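Local coordinates for protein translation elongation factor 1A (Methanosarcina mazei, PDB 3WND) that probably acts in translation as a SelB/EF-Tu-like elongation factor that, in its GTP-bound form, binds cysteinyl-tRNA(Cys), at residues K72-L77 with T100-I105. Sequence-based numbering, arbitrary orientation.
Sequences KTLKSL and TGECII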
# COMPACT_ATOMS: atom_id res chain seq x y z
N LYS A 72 -5.81 8.68 -11.86
CA LYS A 72 -6.83 9.71 -11.53
C LYS A 72 -6.74 10.15 -10.07
O LYS A 72 -6.75 11.36 -9.80
CB LYS A 72 -8.23 9.16 -11.81
CG LYS A 72 -9.38 10.10 -11.41
CD LYS A 72 -10.74 9.37 -11.55
CE LYS A 72 -11.24 8.70 -10.25
NZ LYS A 72 -11.78 7.30 -10.38
N THR A 73 -6.68 9.20 -9.14
CA THR A 73 -6.55 9.55 -7.72
C THR A 73 -5.23 8.93 -7.16
O THR A 73 -4.79 7.82 -7.54
CB THR A 73 -7.69 9.02 -6.82
OG1 THR A 73 -7.57 7.57 -6.68
CG2 THR A 73 -9.02 9.38 -7.36
N LEU A 74 -4.67 9.63 -6.18
CA LEU A 74 -3.59 9.06 -5.36
C LEU A 74 -4.02 8.06 -4.36
O LEU A 74 -3.30 7.11 -4.06
CB LEU A 74 -2.83 10.19 -4.64
CG LEU A 74 -2.19 11.22 -5.60
CD1 LEU A 74 -1.39 12.27 -4.81
CD2 LEU A 74 -1.36 10.66 -6.76
N LYS A 75 -5.18 8.29 -3.74
CA LYS A 75 -5.69 7.35 -2.72
C LYS A 75 -5.68 5.90 -3.22
O LYS A 75 -5.36 4.96 -2.46
CB LYS A 75 -7.11 7.84 -2.29
CG LYS A 75 -7.98 6.83 -1.54
CD LYS A 75 -9.36 7.41 -1.24
CE LYS A 75 -10.20 6.44 -0.34
NZ LYS A 75 -11.45 7.03 0.27
N SER A 76 -6.02 5.69 -4.52
CA SER A 76 -6.04 4.32 -5.03
C SER A 76 -4.63 3.73 -4.91
O SER A 76 -4.45 2.59 -4.42
CB SER A 76 -6.54 4.34 -6.48
OG SER A 76 -6.47 2.97 -7.09
N LEU A 77 -3.64 4.48 -5.38
CA LEU A 77 -2.27 3.98 -5.33
C LEU A 77 -1.77 3.77 -3.89
O LEU A 77 -1.16 2.76 -3.56
CB LEU A 77 -1.34 4.99 -6.03
CG LEU A 77 0.17 4.67 -6.03
CD1 LEU A 77 0.48 3.48 -6.89
CD2 LEU A 77 0.90 5.93 -6.52
N THR A 100 4.76 7.07 -14.63
CA THR A 100 5.78 6.09 -14.20
C THR A 100 6.75 6.80 -13.28
O THR A 100 7.14 6.27 -12.23
CB THR A 100 6.50 5.60 -15.43
OG1 THR A 100 5.60 4.79 -16.17
CG2 THR A 100 7.72 4.76 -15.01
N GLY A 101 7.13 8.02 -13.62
CA GLY A 101 8.02 8.79 -12.73
C GLY A 101 7.37 9.06 -11.35
O GLY A 101 8.04 8.95 -10.32
N GLU A 102 6.12 9.45 -11.34
CA GLU A 102 5.38 9.72 -10.09
C GLU A 102 5.33 8.46 -9.23
O GLU A 102 5.53 8.50 -7.98
CB GLU A 102 3.97 10.21 -10.42
CG GLU A 102 3.24 10.66 -9.14
CD GLU A 102 1.88 11.20 -9.50
OE1 GLU A 102 1.09 10.48 -10.13
OE2 GLU A 102 1.63 12.40 -9.20
N CYS A 103 5.05 7.31 -9.87
CA CYS A 103 5.06 6.01 -9.08
C CYS A 103 6.42 5.70 -8.47
O CYS A 103 6.51 5.22 -7.34
CB CYS A 103 4.69 4.81 -10.00
SG CYS A 103 2.90 4.80 -10.33
N ILE A 104 7.51 5.87 -9.28
CA ILE A 104 8.85 5.69 -8.75
C ILE A 104 9.11 6.61 -7.58
O ILE A 104 9.61 6.18 -6.56
CB ILE A 104 9.89 5.94 -9.87
CG1 ILE A 104 9.78 4.77 -10.87
CG2 ILE A 104 11.34 6.07 -9.30
CD1 ILE A 104 10.62 4.99 -12.13
N ILE A 105 8.72 7.89 -7.69
CA ILE A 105 8.93 8.83 -6.61
C ILE A 105 8.11 8.41 -5.38
O ILE A 105 8.65 8.44 -4.24
CB ILE A 105 8.56 10.24 -7.09
CG1 ILE A 105 9.72 10.77 -7.95
CG2 ILE A 105 8.36 11.13 -5.87
CD1 ILE A 105 9.31 11.95 -8.79
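Both methyls of Leu77, CD1 and CD2, lie 4.4 Å from Cys103 SG, and one turn earlier Leu74 CD2 sits over the face of the Glu102 carboxylate, 4.2 Å from OE1 and OE2 of Glu102; these are two thin touches. The CA atoms of Leu77 and Cys103 stay 8.5 Å apart, and the segments bury just 124 Å² between them. Leu77 holds its CG anti to the backbone N (chi1 178°), which carries its branch toward the thiol. Glu102, with CG also anti and the chain extended beyond, carries its carboxylate across to Leu74 at about a right angle. Helices 74-83 and 98-109 belong to the G-domain, with its mixed sheet of mainly parallel strands; the side chains of Leu77 and Arg34 lie about 7 Å apart, those of Cys103 and Ser32 about 8 Å, at a GDP site empty here. Phe363 of the third domain also touches Leu74, Leu77 and Glu102, and Leu89 touches Cys103. Buried Glu102 OE1 bonds Tyr70 OH and forms a salt bridge with Arg362, which probably favours a carboxylate beside the leucine methyl. The N-terminal end of helix 74-83 is looser: Lys75 is exposed, and a citrate, probably from the crystallisation liquor, binds Leu74 N and Lys75 N. There Thr73 is the N-cap, its OG1 accepting from Ser76 N at 3.3 Å.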